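Local coordinates for protein DNA primase (Aquifex aeolicus, PDB 2AU3) that probably acts as a DnaG-type RNA polymerase that makes the short RNA primers from which DNA polymerase starts during DNA replication, at residues C37-F47 and K57-G65; V112-N123 and D144-L154. All coordinates share one frame; numbering follows the deposited sequence.

Interaction 1 of 2, residues C37-F47 and K57-G65. With ZN (zinc ion), chain B.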
loop_
_atom_site.group_PDB
_atom_site.type_symbol
_atom_site.label_atom_id
_atom_site.label_comp_id
_atom_site.label_asym_id
_atom_site.label_seq_id
_atom_site.Cartn_x
_atom_site.Cartn_y
_atom_site.Cartn_z
ATOM N N CYS A 37 3.414 25.643 3.737
ATOM C CA CYS A 37 3.893 25.049 2.493
ATOM C C CYS A 37 4.229 26.116 1.429
ATOM O O CYS A 37 3.445 27.032 1.203
ATOM C CB CYS A 37 2.870 24.051 1.960
ATOM S SG CYS A 37 3.419 23.153 0.497
ATOM N N PRO A 38 5.395 25.993 0.791
ATOM C CA PRO A 38 5.795 26.934 -0.265
ATOM C C PRO A 38 5.248 26.536 -1.645
ATOM O O PRO A 38 5.479 27.258 -2.620
ATOM C CB PRO A 38 7.327 26.811 -0.267
ATOM C CG PRO A 38 7.580 25.365 0.139
ATOM C CD PRO A 38 6.414 24.954 1.021
ATOM N N PHE A 39 4.559 25.396 -1.724
ATOM C CA PHE A 39 4.138 24.841 -3.011
ATOM C C PHE A 39 2.619 24.930 -3.246
ATOM O O PHE A 39 2.161 24.933 -4.393
ATOM C CB PHE A 39 4.630 23.398 -3.170
ATOM C CG PHE A 39 6.106 23.224 -2.917
ATOM C CD1 PHE A 39 7.037 23.966 -3.634
ATOM C CD2 PHE A 39 6.566 22.309 -1.961
ATOM C CE1 PHE A 39 8.401 23.828 -3.393
ATOM C CE2 PHE A 39 7.938 22.148 -1.729
ATOM C CZ PHE A 39 8.856 22.911 -2.452
ATOM N N HIS A 40 1.858 25.004 -2.156
ATOM C CA HIS A 40 0.423 25.281 -2.214
ATOM C C HIS A 40 0.072 26.326 -1.149
ATOM O O HIS A 40 0.819 26.510 -0.195
ATOM C CB HIS A 40 -0.388 23.986 -2.041
ATOM C CG HIS A 40 -0.794 23.702 -0.615
ATOM N ND1 HIS A 40 0.055 23.118 0.300
ATOM C CD2 HIS A 40 -1.964 23.909 0.036
ATOM C CE1 HIS A 40 -0.566 22.998 1.459
ATOM N NE2 HIS A 40 -1.794 23.465 1.326
ATOM N N PRO A 41 -1.041 27.035 -1.311
ATOM C CA PRO A 41 -1.385 28.091 -0.361
ATOM C C PRO A 41 -2.440 27.749 0.687
ATOM O O PRO A 41 -3.628 27.937 0.404
ATOM C CB PRO A 41 -1.929 29.192 -1.281
ATOM C CG PRO A 41 -2.492 28.453 -2.501
ATOM C CD PRO A 41 -1.948 27.031 -2.478
ATOM N N ASP A 42 -2.066 27.288 1.880
ATOM C CA ASP A 42 -3.042 27.396 2.972
ATOM C C ASP A 42 -2.685 28.005 4.336
ATOM O O ASP A 42 -1.557 27.926 4.847
ATOM C CB ASP A 42 -4.128 26.286 3.008
ATOM C CG ASP A 42 -3.601 24.903 3.339
ATOM O OD1 ASP A 42 -2.368 24.752 3.549
ATOM O OD2 ASP A 42 -4.378 23.913 3.386
ATOM N N ASP A 43 -3.744 28.616 4.854
ATOM C CA ASP A 43 -3.837 29.394 6.092
ATOM C C ASP A 43 -3.099 28.871 7.320
ATOM O O ASP A 43 -2.791 29.639 8.234
ATOM C CB ASP A 43 -5.328 29.536 6.446
ATOM C CG ASP A 43 -6.018 28.184 6.659
ATOM O OD1 ASP A 43 -5.407 27.129 6.348
ATOM O OD2 ASP A 43 -7.172 28.094 7.133
ATOM N N THR A 44 -2.870 27.564 7.354
ATOM C CA THR A 44 -2.375 26.881 8.543
ATOM C C THR A 44 -1.191 26.001 8.146
ATOM O O THR A 44 -1.287 25.266 7.162
ATOM C CB THR A 44 -3.524 26.048 9.182
ATOM O OG1 THR A 44 -2.982 25.009 10.003
ATOM C CG2 THR A 44 -4.314 25.306 8.113
ATOM N N PRO A 45 -0.069 26.095 8.869
ATOM C CA PRO A 45 1.119 25.310 8.515
ATOM C C PRO A 45 0.796 23.808 8.425
ATOM O O PRO A 45 0.356 23.218 9.408
ATOM C CB PRO A 45 2.094 25.608 9.652
ATOM C CG PRO A 45 1.668 26.945 10.169
ATOM C CD PRO A 45 0.163 26.951 10.050
ATOM N N SER A 46 0.987 23.225 7.245
ATOM C CA SER A 46 0.620 21.831 6.987
ATOM C C SER A 46 1.794 21.021 6.439
ATOM O O SER A 46 1.638 19.861 6.075
ATOM C CB SER A 46 -0.528 21.771 5.981
ATOM O OG SER A 46 -1.604 22.562 6.428
ATOM N N PHE A 47 2.959 21.651 6.395
ATOM C CA PHE A 47 4.154 21.094 5.756
ATOM C C PHE A 47 5.125 20.645 6.833
ATOM O O PHE A 47 5.658 21.477 7.587
ATOM C CB PHE A 47 4.787 22.177 4.871
ATOM C CG PHE A 47 6.002 21.727 4.112
ATOM C CD1 PHE A 47 5.921 21.467 2.748
ATOM C CD2 PHE A 47 7.248 21.628 4.749
ATOM C CE1 PHE A 47 7.058 21.082 2.019
ATOM C CE2 PHE A 47 8.384 21.244 4.038
ATOM C CZ PHE A 47 8.295 20.972 2.667
ATOM N N LYS A 57 6.584 16.091 4.128
ATOM C CA LYS A 57 5.264 15.735 3.587
ATOM C C LYS A 57 4.321 16.872 3.911
ATOM O O LYS A 57 4.190 17.258 5.080
ATOM C CB LYS A 57 4.740 14.435 4.217
ATOM C CG LYS A 57 3.338 13.989 3.729
ATOM C CD LYS A 57 3.336 13.462 2.258
ATOM C CE LYS A 57 1.920 12.907 1.895
ATOM N NZ LYS A 57 1.822 12.474 0.459
ATOM N N CYS A 58 3.678 17.420 2.885
ATOM C CA CYS A 58 2.647 18.420 3.109
ATOM C C CYS A 58 1.283 17.776 3.311
ATOM O O CYS A 58 0.782 17.094 2.430
ATOM C CB CYS A 58 2.579 19.415 1.965
ATOM S SG CYS A 58 1.466 20.738 2.404
ATOM N N PHE A 59 0.689 18.001 4.475
ATOM C CA PHE A 59 -0.659 17.502 4.749
ATOM C C PHE A 59 -1.708 18.368 4.086
ATOM O O PHE A 59 -2.891 18.094 4.186
ATOM C CB PHE A 59 -0.919 17.436 6.245
ATOM C CG PHE A 59 -0.301 16.254 6.902
ATOM C CD1 PHE A 59 1.079 16.065 6.864
ATOM C CD2 PHE A 59 -1.097 15.301 7.535
ATOM C CE1 PHE A 59 1.673 14.956 7.466
ATOM C CE2 PHE A 59 -0.515 14.191 8.153
ATOM C CZ PHE A 59 0.877 14.016 8.108
ATOM N N GLY A 60 -1.269 19.410 3.387
ATOM C CA GLY A 60 -2.197 20.291 2.701
ATOM C C GLY A 60 -2.388 19.941 1.241
ATOM O O GLY A 60 -3.522 19.860 0.761
ATOM N N CYS A 61 -1.287 19.732 0.529
ATOM C CA CYS A 61 -1.359 19.330 -0.866
ATOM C C CYS A 61 -0.841 17.914 -1.143
ATOM O O CYS A 61 -1.047 17.391 -2.226
ATOM C CB CYS A 61 -0.631 20.325 -1.757
ATOM S SG CYS A 61 1.152 20.328 -1.466
ATOM N N GLY A 62 -0.164 17.306 -0.179
ATOM C CA GLY A 62 0.285 15.928 -0.328
ATOM C C GLY A 62 1.671 15.751 -0.913
ATOM O O GLY A 62 2.176 14.634 -0.967
ATOM N N VAL A 63 2.280 16.835 -1.376
ATOM C CA VAL A 63 3.675 16.795 -1.815
ATOM C C VAL A 63 4.577 16.235 -0.688
ATOM O O VAL A 63 4.398 16.541 0.493
ATOM C CB VAL A 63 4.177 18.182 -2.320
ATOM C CG1 VAL A 63 4.625 19.088 -1.185
ATOM C CG2 VAL A 63 5.287 18.017 -3.308
ATOM N N GLY A 64 5.512 15.379 -1.068
ATOM C CA GLY A 64 6.389 14.749 -0.100
ATOM C C GLY A 64 7.631 14.219 -0.765
ATOM O O GLY A 64 7.657 14.049 -1.983
ATOM N N GLY A 65 8.664 13.966 0.027
ATOM C CA GLY A 65 9.874 13.362 -0.494
ATOM C C GLY A 65 11.110 13.600 0.362
ATOM O O GLY A 65 11.016 14.028 1.522
HETATM ZN ZN ZN B . 1.583 21.841 0.269
#

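Interaction 2 of 2, residues V112-N123 and D144-L154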
loop_
_atom_site.group_PDB
_atom_site.type_symbol
_atom_site.label_atom_id
_atom_site.label_comp_id
_atom_site.label_asym_id
_atom_site.label_seq_id
_atom_site.Cartn_x
_atom_site.Cartn_y
_atom_site.Cartn_z
ATOM N N VAL A 112 6.763 10.676 -11.750
ATOM C CA VAL A 112 5.519 10.379 -12.434
ATOM C C VAL A 112 4.375 10.357 -11.404
ATOM O O VAL A 112 3.287 10.835 -11.668
ATOM C CB VAL A 112 5.617 9.051 -13.216
ATOM C CG1 VAL A 112 4.228 8.555 -13.677
ATOM C CG2 VAL A 112 6.533 9.212 -14.425
ATOM N N CYS A 113 4.660 9.860 -10.214
ATOM C CA CYS A 113 3.708 9.948 -9.100
ATOM C C CYS A 113 3.287 11.403 -8.825
ATOM O O CYS A 113 2.089 11.702 -8.703
ATOM C CB CYS A 113 4.313 9.311 -7.841
ATOM S SG CYS A 113 3.175 9.250 -6.419
ATOM N N ASP A 114 4.259 12.315 -8.804
ATOM C CA ASP A 114 4.000 13.749 -8.562
ATOM C C ASP A 114 3.164 14.363 -9.663
ATOM O O ASP A 114 2.329 15.247 -9.410
ATOM C CB ASP A 114 5.320 14.530 -8.468
ATOM C CG ASP A 114 6.210 14.053 -7.307
ATOM O OD1 ASP A 114 5.684 13.571 -6.265
ATOM O OD2 ASP A 114 7.457 14.107 -7.370
ATOM N N PHE A 115 3.405 13.912 -10.889
ATOM C CA PHE A 115 2.668 14.378 -12.061
ATOM C C PHE A 115 1.176 14.007 -11.956
ATOM O O PHE A 115 0.280 14.847 -12.143
ATOM C CB PHE A 115 3.288 13.776 -13.338
ATOM C CG PHE A 115 2.406 13.884 -14.542
ATOM C CD1 PHE A 115 2.165 15.122 -15.132
ATOM C CD2 PHE A 115 1.784 12.758 -15.064
ATOM C CE1 PHE A 115 1.317 15.240 -16.240
ATOM C CE2 PHE A 115 0.943 12.859 -16.172
ATOM C CZ PHE A 115 0.720 14.113 -16.766
ATOM N N TYR A 116 0.927 12.741 -11.647
ATOM C CA TYR A 116 -0.432 12.240 -11.450
ATOM C C TYR A 116 -1.162 12.917 -10.281
ATOM O O TYR A 116 -2.364 13.207 -10.378
ATOM C CB TYR A 116 -0.388 10.758 -11.189
ATOM C CG TYR A 116 -0.053 9.890 -12.369
ATOM C CD1 TYR A 116 -0.430 10.242 -13.670
ATOM C CD2 TYR A 116 0.597 8.675 -12.183
ATOM C CE1 TYR A 116 -0.113 9.398 -14.769
ATOM C CE2 TYR A 116 0.875 7.818 -13.267
ATOM C CZ TYR A 116 0.507 8.185 -14.534
ATOM O OH TYR A 116 0.779 7.334 -15.574
ATOM N N ARG A 117 -0.452 13.113 -9.173
ATOM C CA ARG A 117 -1.004 13.828 -8.018
ATOM C C ARG A 117 -1.441 15.234 -8.417
ATOM O O ARG A 117 -2.552 15.642 -8.121
ATOM C CB ARG A 117 0.012 13.911 -6.868
ATOM C CG ARG A 117 -0.472 14.766 -5.723
ATOM C CD ARG A 117 0.625 15.209 -4.731
ATOM N NE ARG A 117 1.334 14.064 -4.172
ATOM C CZ ARG A 117 2.604 13.800 -4.426
ATOM N NH1 ARG A 117 3.289 14.625 -5.210
ATOM N NH2 ARG A 117 3.198 12.727 -3.892
ATOM N N GLU A 118 -0.565 15.967 -9.102
ATOM C CA GLU A 118 -0.904 17.306 -9.570
ATOM C C GLU A 118 -2.099 17.249 -10.504
ATOM O O GLU A 118 -2.942 18.148 -10.504
ATOM C CB GLU A 118 0.273 17.917 -10.343
ATOM C CG GLU A 118 0.633 19.332 -9.915
ATOM C CD GLU A 118 0.238 20.381 -10.942
ATOM O OE1 GLU A 118 -0.924 20.853 -10.865
ATOM O OE2 GLU A 118 1.081 20.741 -11.824
ATOM N N SER A 119 -2.134 16.216 -11.336
ATOM C CA SER A 119 -3.166 16.076 -12.335
ATOM C C SER A 119 -4.525 15.810 -11.676
ATOM O O SER A 119 -5.539 16.332 -12.109
ATOM C CB SER A 119 -2.786 14.979 -13.310
ATOM O OG SER A 119 -1.582 15.324 -14.011
ATOM N N LEU A 120 -4.534 15.055 -10.587
ATOM C CA LEU A 120 -5.789 14.788 -9.901
ATOM C C LEU A 120 -6.353 16.093 -9.313
ATOM O O LEU A 120 -7.514 16.421 -9.523
ATOM C CB LEU A 120 -5.602 13.704 -8.831
ATOM C CG LEU A 120 -6.826 13.414 -7.957
ATOM C CD1 LEU A 120 -7.985 12.819 -8.751
ATOM C CD2 LEU A 120 -6.490 12.568 -6.732
ATOM N N LEU A 121 -5.498 16.866 -8.645
ATOM C CA LEU A 121 -5.895 18.155 -8.068
ATOM C C LEU A 121 -6.507 19.101 -9.109
ATOM O O LEU A 121 -7.435 19.838 -8.803
ATOM C CB LEU A 121 -4.702 18.833 -7.372
ATOM C CG LEU A 121 -4.074 18.086 -6.175
ATOM C CD1 LEU A 121 -2.762 18.738 -5.704
ATOM C CD2 LEU A 121 -5.057 17.957 -5.011
ATOM N N LYS A 122 -5.978 19.060 -10.332
ATOM C CA LYS A 122 -6.407 19.934 -11.406
ATOM C C LYS A 122 -7.677 19.474 -12.141
ATOM O O LYS A 122 -8.341 20.290 -12.785
ATOM C CB LYS A 122 -5.264 20.133 -12.396
ATOM C CG LYS A 122 -4.180 21.073 -11.879
ATOM C CD LYS A 122 -3.757 22.079 -12.965
ATOM C CE LYS A 122 -2.515 22.857 -12.555
ATOM N NZ LYS A 122 -1.241 22.185 -12.993
ATOM N N ASN A 123 -8.003 18.180 -12.065
ATOM C CA ASN A 123 -9.174 17.652 -12.752
ATOM C C ASN A 123 -10.355 17.526 -11.799
ATOM O O ASN A 123 -10.318 16.740 -10.851
ATOM C CB ASN A 123 -8.879 16.293 -13.385
ATOM C CG ASN A 123 -10.019 15.801 -14.258
ATOM O OD1 ASN A 123 -10.971 15.200 -13.769
ATOM N ND2 ASN A 123 -9.938 16.074 -15.560
ATOM N N ASP A 144 -1.110 9.490 -2.008
ATOM C CA ASP A 144 -0.566 10.029 -3.260
ATOM C C ASP A 144 -1.441 9.654 -4.480
ATOM O O ASP A 144 -0.948 9.471 -5.589
ATOM C CB ASP A 144 0.919 9.621 -3.453
ATOM C CG ASP A 144 1.829 10.228 -2.397
ATOM O OD1 ASP A 144 2.673 9.505 -1.830
ATOM O OD2 ASP A 144 1.757 11.433 -2.045
ATOM N N LEU A 145 -2.749 9.605 -4.263
ATOM C CA LEU A 145 -3.685 9.352 -5.351
ATOM C C LEU A 145 -3.513 10.342 -6.461
ATOM O O LEU A 145 -3.248 11.561 -6.223
ATOM C CB LEU A 145 -5.127 9.348 -4.869
ATOM C CG LEU A 145 -5.460 8.322 -3.785
ATOM C CD1 LEU A 145 -6.937 8.088 -3.840
ATOM C CD2 LEU A 145 -4.715 7.019 -3.882
ATOM N N GLY A 146 -3.690 9.841 -7.682
ATOM C CA GLY A 146 -3.542 10.689 -8.837
ATOM C C GLY A 146 -4.535 10.430 -9.947
ATOM O O GLY A 146 -5.550 9.723 -9.771
ATOM N N TYR A 147 -4.221 10.995 -11.107
ATOM C CA TYR A 147 -5.023 10.891 -12.308
ATOM C C TYR A 147 -4.075 11.023 -13.481
ATOM O O TYR A 147 -3.153 11.850 -13.432
ATOM C CB TYR A 147 -6.013 12.040 -12.349
ATOM C CG TYR A 147 -6.856 12.070 -13.591
ATOM C CD1 TYR A 147 -7.659 10.992 -13.936
ATOM C CD2 TYR A 147 -6.817 13.168 -14.448
ATOM C CE1 TYR A 147 -8.420 11.018 -15.092
ATOM C CE2 TYR A 147 -7.587 13.210 -15.596
ATOM C CZ TYR A 147 -8.380 12.136 -15.906
ATOM O OH TYR A 147 -9.125 12.184 -17.053
ATOM N N ALA A 148 -4.308 10.235 -14.535
ATOM C CA ALA A 148 -3.502 10.268 -15.758
ATOM C C ALA A 148 -4.277 10.970 -16.867
ATOM O O ALA A 148 -5.119 10.368 -17.495
ATOM C CB ALA A 148 -3.148 8.855 -16.179
ATOM N N PRO A 149 -4.041 12.266 -17.059
ATOM C CA PRO A 149 -4.844 13.061 -17.990
ATOM C C PRO A 149 -4.364 13.023 -19.436
ATOM O O PRO A 149 -5.167 13.325 -20.310
ATOM C CB PRO A 149 -4.698 14.494 -17.453
ATOM C CG PRO A 149 -3.287 14.514 -16.798
ATOM C CD PRO A 149 -3.018 13.075 -16.370
ATOM N N SER A 150 -3.100 12.696 -19.687
ATOM C CA SER A 150 -2.514 12.933 -21.009
ATOM C C SER A 150 -1.197 12.183 -21.145
ATOM O O SER A 150 -0.335 12.291 -20.282
ATOM C CB SER A 150 -2.304 14.456 -21.223
ATOM O OG SER A 150 -1.371 14.758 -22.274
ATOM N N SER A 151 -1.031 11.444 -22.235
ATOM C CA SER A 151 0.251 10.808 -22.514
ATOM C C SER A 151 1.312 11.861 -22.861
ATOM O O SER A 151 2.439 11.807 -22.369
ATOM C CB SER A 151 0.127 9.800 -23.643
ATOM O OG SER A 151 -0.684 8.703 -23.270
ATOM N N GLU A 152 0.942 12.825 -23.699
ATOM C CA GLU A 152 1.899 13.850 -24.123
ATOM C C GLU A 152 2.398 14.713 -22.943
ATOM O O GLU A 152 3.600 15.039 -22.860
ATOM C CB GLU A 152 1.340 14.680 -25.281
ATOM C CG GLU A 152 1.183 13.873 -26.578
ATOM C CD GLU A 152 2.511 13.329 -27.121
ATOM O OE1 GLU A 152 3.522 14.050 -27.067
ATOM O OE2 GLU A 152 2.551 12.175 -27.606
ATOM N N ALA A 153 1.500 15.029 -22.005
ATOM C CA ALA A 153 1.891 15.762 -20.796
ATOM C C ALA A 153 2.926 14.956 -19.982
ATOM O O ALA A 153 3.938 15.501 -19.550
ATOM C CB ALA A 153 0.667 16.078 -19.929
ATOM N N LEU A 154 2.645 13.672 -19.764
ATOM C CA LEU A 154 3.555 12.771 -19.032
ATOM C C LEU A 154 4.911 12.678 -19.751
ATOM O O LEU A 154 5.965 12.773 -19.122
ATOM C CB LEU A 154 2.922 11.370 -18.899
ATOM C CG LEU A 154 3.732 10.188 -18.327
ATOM C CD1 LEU A 154 4.409 10.516 -16.997
ATOM C CD2 LEU A 154 2.856 8.966 -18.160
HETATM O O HOH W 1 -0.015 9.595 -8.086
HETATM O O HOH W 2 -0.835 13.663 -2.445
#

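Interaction 1 of 2, residues C37-F47 and K57-G65
H40 meets C58, G60 and C61 around the zinc ion of a CHC2-type zinc ribbon, bound by C37 and H40 from the loop before strand 47-50, C58 at the end of strand 55-58 and C61 in the turn after it. Going outward, CB and CG of H40 rest against CB of C61, CG at 3.6 Å, and ND1 bonds the zinc at 2.0 Å. CE1 comes within 3.2 Å of SG of C58, which lies at the edge of the imidazole near its plane, while C of G60 and N of C61 lie over one face. NE2 gives a weak hydrogen bond to OD1 of D42. The metal bond and the flanking backbone probably do most to hold the ring, and a CB on G60 would run into CE1. The sulfurs are approached by amides: N of F39 donates to SG of C37 at 3.4 Å, and N of C61 to SG of C58 at 3.5 Å, bonds that probably help stabilise negative charge on the zinc-bound sulfurs. C58 SG stands anti to its own nitrogen (chi1 -172°), which carries it inward to the metal. Past the site the chains pair as strands: F47 and C58 form an antiparallel non-hydrogen-bonded pair, and just outside it N of F59 donates to O of S46 at 2.6 Å, N-H...O angle 158°, the donor tilted from the carbonyl plane. Beside the metal site, the side chains of F39 and V63 cross at about a right angle, with CD2 of F39 3.8 Å from CG1 of V63.

Interaction 2 of 2, residues V112-N123 and D144-L154
Reaching from its helix to D144, R117 starts extended, with CG anti to N (chi1 174°), and bends only at chi3 (-57°), while CG of D144 is turned beside its own backbone nitrogen; these torsions set the guanidinium next to the carboxylate. NH2 of R117 donates almost straight to OD2 of D144 at 2.7 Å. The oxygen lies at the guanidinium edge, close to that plane, but is met from above the carboxylate. NE of R117 makes only a weak bond to the same oxygen and a stronger one to a water, and NH1 turns back to OD1 of D114 on its own helix at 2.8 Å. K57 and K194 also bridge D144, and K69 bridges D114. A methionine in place of R117 would probably leave the two acids without the cation that links them, though the lysines would still offset their charges. A second water joins the carbonyl oxygens of C113 and D144. Further along, O of Y116 accepts from N of Y147 at 3.0 Å and from N of L120, which come from opposite faces of its carbonyl plane; L120 CB packs on Y147 CB at 3.9 Å. The phenol passes A148, CE1 3.4 Å from its CB, before its OH bonds D183. Nearer the start of helix 151-161, CA of L154 lies over one face of the F115 ring in a CH-pi contact, 4.1 Å from the centroid, with OG of S119 over the opposite face. Helix 101-122 is thus laid along the edge strand 146-147 and the start of helix 151-161, a helix-on-sheet packing within the N-terminal part of the primase catalytic core.

In the fold
From the N terminus, the chain passes helices 6-13 and 16-23 and strands 27-29 and 32-35 before interaction 1 opens. That contact spans the hairpin of strands 47-50 and 55-58, closing the zinc site. Helices 67-75 and 79-90 then lead into helix 101-122, where interaction 2 begins; it closes over helices 124-132 and 137-142, bringing the chain back as the edge of the sheet 146-147, 188-194, 200-207 and 216-218. The two follow in series, neither nested nor crossed. They nevertheless touch: K57 NZ of interaction 1 forms a salt bridge with D144 OD2 of interaction 2 (2.7 Å), docking the zinc domain on the catalytic core.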